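Local atomic coordinates of N-terminal acetyltransferase B complex subunit NAT3 (Candida albicans, PDB entry 5K04), a protein that catalyses, as the GNAT-family subunit of the NatB complex, the transfer of an acetyl group from acetyl-CoA to the N-terminal amino acid of proteins. Residues 29-34 with 57-62; 93-98 with 125-130. All blocks are in the same frame, centred on the assembly; numbering follows the deposited sequence.

Contact 1: residues 29-34 with 57-62; sequences VSFYSQ and YMMAKT
Tyr57, first in the strand segment 57-62, brings its ring to the helix segment 29-34 only at the far end: its OH stops 4.1 Å from OH of Tyr32, too far for a hydrogen bond, and the two side chains run roughly perpendicular. Each hydroxyl is engaged with another partner, Tyr57 OH with OD1 of Asn19 and Tyr32 OH with the backbone N of Phe27, so both phenols are anchored. Two residues on, Met59 carries most of the contact. Its sulfur lies beside the Tyr32 ring, 74° off the ring normal, with SD 3.7 Å from CE1 of Tyr32: a Met-aromatic contact made at the ring edge. The segments belong to the GNAT fold, in which helix 29-38 packs against one face of the central sheet; the axes of segments 29-34 and 57-62 approach to 10.4 Å and are inclined at 70°. A bend at the end of the Met59 chain (chi3 60°) brings CE alongside the ring, out of its plane, 3.7 Å from CD1 of Tyr32. That methyl also reaches Phe31, with CE 4.1 Å from CE2 of the Phe31 ring, while Phe43 of the adjacent strand packs on both Met59 and Tyr32.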
loop_
_atom_site.group_PDB
_atom_site.type_symbol
_atom_site.label_atom_id
_atom_site.label_comp_id
_atom_site.label_asym_id
_atom_site.label_seq_id
_atom_site.Cartn_x
_atom_site.Cartn_y
_atom_site.Cartn_z
ATOM N N VAL B 29 0.534 10.725 -3.040
ATOM C CA VAL B 29 1.031 10.023 -4.223
ATOM C C VAL B 29 1.647 10.997 -5.229
ATOM O O VAL B 29 2.725 10.745 -5.787
ATOM C CB VAL B 29 -0.123 9.207 -4.830
ATOM C CG1 VAL B 29 0.200 8.679 -6.229
ATOM C CG2 VAL B 29 -0.494 8.076 -3.877
ATOM N N SER B 30 0.984 12.136 -5.454
ATOM C CA SER B 30 1.420 13.059 -6.497
ATOM C C SER B 30 2.764 13.701 -6.169
ATOM O O SER B 30 3.543 14.014 -7.074
ATOM C CB SER B 30 0.366 14.139 -6.701
ATOM O OG SER B 30 0.231 14.916 -5.520
ATOM N N PHE B 31 3.040 13.915 -4.888
ATOM C CA PHE B 31 4.286 14.551 -4.479
ATOM C C PHE B 31 5.475 13.606 -4.679
ATOM O O PHE B 31 6.496 13.985 -5.263
ATOM C CB PHE B 31 4.142 14.986 -3.018
ATOM C CG PHE B 31 5.263 15.832 -2.505
ATOM C CD1 PHE B 31 5.369 17.168 -2.879
ATOM C CD2 PHE B 31 6.184 15.313 -1.598
ATOM C CE1 PHE B 31 6.398 17.972 -2.385
ATOM C CE2 PHE B 31 7.217 16.112 -1.091
ATOM C CZ PHE B 31 7.323 17.445 -1.487
ATOM N N TYR B 32 5.353 12.369 -4.191
ATOM C CA TYR B 32 6.367 11.349 -4.447
ATOM C C TYR B 32 6.607 11.157 -5.933
ATOM O O TYR B 32 7.754 11.109 -6.388
ATOM C CB TYR B 32 5.940 10.025 -3.836
ATOM C CG TYR B 32 5.976 10.034 -2.350
ATOM C CD1 TYR B 32 7.174 10.245 -1.672
ATOM C CD2 TYR B 32 4.808 9.836 -1.613
ATOM C CE1 TYR B 32 7.209 10.248 -0.299
ATOM C CE2 TYR B 32 4.831 9.839 -0.254
ATOM C CZ TYR B 32 6.022 10.035 0.409
ATOM O OH TYR B 32 6.006 10.023 1.779
ATOM N N SER B 33 5.526 10.994 -6.696
ATOM C CA SER B 33 5.660 10.709 -8.120
ATOM C C SER B 33 6.263 11.896 -8.871
ATOM O O SER B 33 6.978 11.706 -9.863
ATOM C CB SER B 33 4.295 10.342 -8.703
ATOM O OG SER B 33 3.471 11.495 -8.729
ATOM N N GLN B 34 5.976 13.115 -8.413
ATOM C CA GLN B 34 6.567 14.316 -8.999
ATOM C C GLN B 34 8.085 14.308 -8.874
ATOM O O GLN B 34 8.796 14.668 -9.817
ATOM C CB GLN B 34 5.993 15.575 -8.325
ATOM C CG GLN B 34 6.627 16.879 -8.816
ATOM C CD GLN B 34 6.326 18.110 -7.937
ATOM O OE1 GLN B 34 6.091 18.009 -6.729
ATOM N NE2 GLN B 34 6.347 19.279 -8.561
ATOM N N TYR B 57 15.563 6.882 3.228
ATOM C CA TYR B 57 15.541 7.422 1.878
ATOM C C TYR B 57 15.851 8.912 1.892
ATOM O O TYR B 57 15.781 9.582 2.926
ATOM C CB TYR B 57 14.201 7.163 1.159
ATOM C CG TYR B 57 12.944 7.684 1.852
ATOM C CD1 TYR B 57 12.499 8.989 1.668
ATOM C CD2 TYR B 57 12.182 6.841 2.655
ATOM C CE1 TYR B 57 11.340 9.447 2.293
ATOM C CE2 TYR B 57 11.041 7.272 3.279
ATOM C CZ TYR B 57 10.612 8.574 3.099
ATOM O OH TYR B 57 9.461 8.971 3.738
ATOM N N MET B 58 16.231 9.394 0.703
ATOM C CA MET B 58 16.485 10.794 0.405
ATOM C C MET B 58 15.595 11.225 -0.756
ATOM O O MET B 58 15.517 10.530 -1.775
ATOM C CB MET B 58 17.954 11.027 0.037
ATOM C CG MET B 58 18.144 12.183 -0.925
ATOM S SD MET B 58 17.733 13.717 -0.160
ATOM C CE MET B 58 18.963 13.607 1.047
ATOM N N MET B 59 14.884 12.341 -0.569
ATOM C CA MET B 59 14.167 13.030 -1.631
ATOM C C MET B 59 14.796 14.402 -1.741
ATOM O O MET B 59 14.774 15.175 -0.779
ATOM C CB MET B 59 12.665 13.160 -1.344
ATOM C CG MET B 59 11.963 11.857 -0.989
ATOM S SD MET B 59 10.352 12.131 -0.304
ATOM C CE MET B 59 9.743 12.953 -1.687
ATOM N N ALA B 60 15.385 14.689 -2.893
ATOM C CA ALA B 60 15.959 15.992 -3.160
ATOM C C ALA B 60 15.529 16.441 -4.554
ATOM O O ALA B 60 14.976 15.668 -5.342
ATOM C CB ALA B 60 17.492 15.967 -3.025
ATOM N N LYS B 61 15.805 17.705 -4.860
ATOM C CA LYS B 61 15.454 18.270 -6.155
ATOM C C LYS B 61 16.482 19.329 -6.525
ATOM O O LYS B 61 17.319 19.724 -5.705
ATOM C CB LYS B 61 14.044 18.876 -6.139
ATOM C CG LYS B 61 13.819 19.915 -5.027
ATOM C CD LYS B 61 12.602 20.802 -5.305
ATOM C CE LYS B 61 12.202 21.551 -4.048
ATOM N NZ LYS B 61 11.023 22.418 -4.275
ATOM N N THR B 62 16.414 19.785 -7.779
ATOM C CA THR B 62 17.160 20.959 -8.219
ATOM C C THR B 62 16.185 22.058 -8.617
ATOM O O THR B 62 15.053 21.790 -9.016
ATOM C CB THR B 62 18.121 20.663 -9.403
ATOM O OG1 THR B 62 17.370 20.280 -10.554
ATOM C CG2 THR B 62 19.187 19.587 -9.031
#

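Contact 2: residues 93-98 with 125-130; sequences LCLELE and EKLGYS. With COA (coenzyme A), chain D.
The coenzyme A site of a GNAT acetyltransferase is built in part from two helices, 89-96 and 118-126, and they meet here near their last turns through Leu127, with Cys94 and Leu95 opposite it. Leu127 follows on helix 118-126 and divides its two methyls between these partners. CD1 of Leu127 presses on CB of Cys94 at 3.6 Å, with the thiol sulfur a little farther off, whereas CD2 of Leu127 lies 4.0 Å from CG of Leu95, the two leucine side chains meeting at a slant. With CG of Leu127 anti to the carbonyl carbon (chi1 -66°), the branch point is carried toward segment 93-98. The contact is one of apolar side-chain packing, with no hydrogen bond between the segments.

A Schellman motif ends helix 118-126: Gly128, at a positive phi of 100°, turns the chain away, and its N bonds back to O of Glu125 at 3.0 Å. Such a positive phi, with the Leu127 carbonyl close by, is a conformation readily taken up by glycine. Beyond the turn the chain enters strand 130-135. The carbonyl O of Leu127 accepts a bond from NZ of Lys161, an amine that also forms a salt bridge with OE2 of Glu98, so one lysine of strand 156-162 bridges Glu98 and the Leu127 carbonyl.

Lys126, within this last turn, sends an extended chain to the 3'-phosphorylated ribose of the cofactor. There NZ of Lys126 donates to the phosphate oxygen O8A at 2.7 Å, to the ester oxygen O3B at 3.0 Å and to the ribose hydroxyl O2B at 3.1 Å.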
loop_
_atom_site.group_PDB
_atom_site.type_symbol
_atom_site.label_atom_id
_atom_site.label_comp_id
_atom_site.label_asym_id
_atom_site.label_seq_id
_atom_site.Cartn_x
_atom_site.Cartn_y
_atom_site.Cartn_z
ATOM N N LEU B 93 23.325 9.366 3.246
ATOM C CA LEU B 93 22.304 9.737 2.265
ATOM C C LEU B 93 22.466 11.185 1.799
ATOM O O LEU B 93 22.320 11.482 0.603
ATOM C CB LEU B 93 20.914 9.526 2.866
ATOM C CG LEU B 93 20.483 8.069 3.060
ATOM C CD1 LEU B 93 19.285 7.990 3.984
ATOM C CD2 LEU B 93 20.158 7.420 1.721
ATOM N N CYS B 94 22.772 12.096 2.732
ATOM C CA CYS B 94 22.996 13.492 2.368
ATOM C C CYS B 94 24.293 13.655 1.567
ATOM O O CYS B 94 24.332 14.394 0.573
ATOM C CB CYS B 94 22.991 14.369 3.639
ATOM S SG CYS B 94 21.478 14.427 4.577
ATOM N N LEU B 95 25.351 12.929 1.952
ATOM C CA LEU B 95 26.639 13.041 1.267
ATOM C C LEU B 95 26.624 12.418 -0.136
ATOM O O LEU B 95 27.347 12.878 -1.023
ATOM C CB LEU B 95 27.718 12.396 2.123
ATOM C CG LEU B 95 28.213 13.204 3.317
ATOM C CD1 LEU B 95 29.359 12.454 4.002
ATOM C CD2 LEU B 95 28.665 14.595 2.877
ATOM N N GLU B 96 25.803 11.387 -0.355
ATOM C CA GLU B 96 25.684 10.761 -1.673
ATOM C C GLU B 96 25.185 11.739 -2.745
ATOM O O GLU B 96 25.480 11.560 -3.932
ATOM C CB GLU B 96 24.746 9.551 -1.572
ATOM C CG GLU B 96 24.236 8.972 -2.901
ATOM C CD GLU B 96 25.313 8.308 -3.761
ATOM O OE1 GLU B 96 25.002 7.972 -4.929
ATOM O OE2 GLU B 96 26.454 8.109 -3.282
ATOM N N LEU B 97 24.407 12.759 -2.353
ATOM C CA LEU B 97 23.990 13.793 -3.300
ATOM C C LEU B 97 25.192 14.413 -4.004
ATOM O O LEU B 97 25.158 14.659 -5.214
ATOM C CB LEU B 97 23.196 14.876 -2.572
ATOM C CG LEU B 97 21.795 14.487 -2.116
ATOM C CD1 LEU B 97 21.232 15.535 -1.172
ATOM C CD2 LEU B 97 20.903 14.337 -3.319
ATOM N N GLU B 98 26.271 14.653 -3.258
ATOM C CA GLU B 98 27.445 15.327 -3.784
ATOM C C GLU B 98 28.186 14.483 -4.814
ATOM O O GLU B 98 29.056 15.015 -5.510
ATOM C CB GLU B 98 28.354 15.720 -2.607
ATOM C CG GLU B 98 27.625 16.590 -1.559
ATOM C CD GLU B 98 28.459 16.877 -0.304
ATOM O OE1 GLU B 98 29.708 16.792 -0.368
ATOM O OE2 GLU B 98 27.861 17.187 0.752
ATOM N N GLU B 125 25.405 20.701 10.168
ATOM C CA GLU B 125 26.650 21.407 10.415
ATOM C C GLU B 125 27.838 20.459 10.344
ATOM O O GLU B 125 28.891 20.815 9.800
ATOM C CB GLU B 125 26.591 22.124 11.764
ATOM C CG GLU B 125 25.784 23.404 11.672
ATOM C CD GLU B 125 25.649 24.132 12.981
ATOM O OE1 GLU B 125 25.979 23.542 14.031
ATOM O OE2 GLU B 125 25.207 25.307 12.948
ATOM N N LYS B 126 27.687 19.243 10.880
ATOM C CA LYS B 126 28.769 18.275 10.807
ATOM C C LYS B 126 29.061 17.872 9.367
ATOM O O LYS B 126 30.178 17.441 9.065
ATOM C CB LYS B 126 28.423 17.057 11.661
ATOM C CG LYS B 126 28.649 17.293 13.148
ATOM C CD LYS B 126 28.274 16.086 13.978
ATOM C CE LYS B 126 28.321 16.413 15.464
ATOM N NZ LYS B 126 28.015 15.222 16.316
ATOM N N LEU B 127 28.090 18.026 8.472
ATOM C CA LEU B 127 28.251 17.720 7.056
ATOM C C LEU B 127 28.801 18.887 6.243
ATOM O O LEU B 127 28.968 18.745 5.028
ATOM C CB LEU B 127 26.912 17.290 6.464
ATOM C CG LEU B 127 26.361 15.974 7.014
ATOM C CD1 LEU B 127 25.045 15.616 6.334
ATOM C CD2 LEU B 127 27.382 14.850 6.843
ATOM N N GLY B 128 29.081 20.029 6.873
ATOM C CA GLY B 128 29.581 21.199 6.179
ATOM C C GLY B 128 28.553 22.273 5.875
ATOM O O GLY B 128 28.922 23.306 5.298
ATOM N N TYR B 129 27.280 22.068 6.224
ATOM C CA TYR B 129 26.274 23.094 5.996
ATOM C C TYR B 129 26.398 24.173 7.060
ATOM O O TYR B 129 26.825 23.908 8.185
ATOM C CB TYR B 129 24.863 22.502 6.026
ATOM C CG TYR B 129 24.566 21.564 4.881
ATOM C CD1 TYR B 129 25.077 20.274 4.872
ATOM C CD2 TYR B 129 23.766 21.966 3.810
ATOM C CE1 TYR B 129 24.817 19.410 3.826
ATOM C CE2 TYR B 129 23.493 21.107 2.757
ATOM C CZ TYR B 129 24.024 19.825 2.775
ATOM O OH TYR B 129 23.801 18.953 1.743
ATOM N N SER B 130 26.010 25.399 6.696
ATOM C CA SER B 130 25.942 26.501 7.653
ATOM C C SER B 130 24.633 27.261 7.473
ATOM O O SER B 130 24.075 27.323 6.374
ATOM C CB SER B 130 27.148 27.472 7.526
ATOM O OG SER B 130 27.397 27.818 6.177
HETATM N N1A COA D . 20.027 12.519 19.523
HETATM C C2A COA D . 21.203 13.402 19.802
HETATM N N3A COA D . 21.984 13.619 18.515
HETATM C C4A COA D . 21.729 13.003 17.195
HETATM C C5A COA D . 20.507 11.971 16.988
HETATM C C6A COA D . 19.589 11.794 18.261
HETATM N N6A COA D . 18.386 11.031 18.271
HETATM N N7A COA D . 20.337 11.586 15.492
HETATM C C8A COA D . 21.370 12.331 14.572
HETATM N N9A COA D . 22.111 13.193 15.751
HETATM C C1B COA D . 23.167 14.322 15.249
HETATM C C2B COA D . 24.521 14.386 16.023
HETATM O O2B COA D . 24.985 15.445 16.863
HETATM C C3B COA D . 25.236 13.533 15.000
HETATM O O3B COA D . 26.555 12.980 14.953
HETATM P P3B COA D . 27.501 11.841 15.646
HETATM O O7A COA D . 27.823 10.841 14.550
HETATM O O8A COA D . 28.769 12.608 16.043
HETATM O O9A COA D . 26.701 11.257 16.786
HETATM C C4B COA D . 24.371 13.669 13.633
HETATM O O4B COA D . 23.093 14.412 13.780
HETATM C C5B COA D . 24.558 12.603 12.488
HETATM O O5B COA D . 24.058 11.265 12.571
HETATM P P1A COA D . 23.600 10.003 11.671
HETATM O O1A COA D . 23.993 10.298 10.272
HETATM O O2A COA D . 24.197 8.761 12.262
HETATM O O3A COA D . 22.044 9.976 11.840
HETATM P P2A COA D . 20.779 8.989 11.690
HETATM O O4A COA D . 20.525 8.390 13.043
HETATM O O5A COA D . 20.995 8.091 10.573
HETATM O O6A COA D . 19.615 10.061 11.409
HETATM C CBP COA D . 17.589 11.772 11.618
HETATM C CCP COA D . 19.209 11.378 11.807
HETATM C CDP COA D . 17.278 13.305 12.239
HETATM C CEP COA D . 17.163 11.673 9.982
HETATM C CAP COA D . 16.655 10.601 12.499
HETATM O OAP COA D . 17.156 10.191 13.749
HETATM C C9P COA D . 15.106 10.541 12.055
HETATM O O9P COA D . 14.114 11.220 12.689
HETATM N N8P COA D . 14.859 10.212 10.590
HETATM C C7P COA D . 13.759 10.946 9.732
HETATM C C6P COA D . 12.951 12.104 10.425
HETATM C C5P COA D . 13.566 13.579 10.799
HETATM O O5P COA D . 13.560 14.090 12.036
HETATM N N4P COA D . 14.243 14.287 9.693
HETATM C C3P COA D . 15.466 14.771 9.091
HETATM C C2P COA D . 16.631 15.568 9.655
HETATM S S1P COA D . 16.527 17.266 10.136
#

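Contacts 1 and 2 show how a GNAT domain packs helices on both faces of one sheet: their centres are 19 Å apart and fall on opposite sides of the chain's centre. Strand 53-65 joins them, because its residues alternate between the faces. Tyr57 and Met59 serve contact 1, while Met58 and Ala60 face segment 93-98 of contact 2, with CE of Met58 3.7 Å from CD1 of Leu97 and CB of Ala60 3.8 Å from CD2 of Leu97. Coenzyme A relates to both unequally. Contact 2 holds its phosphorylated ribose directly, whereas the Tyr57 side chain of contact 1 stays about 8 Å from the cofactor and about 6 Å from a bound MES molecule.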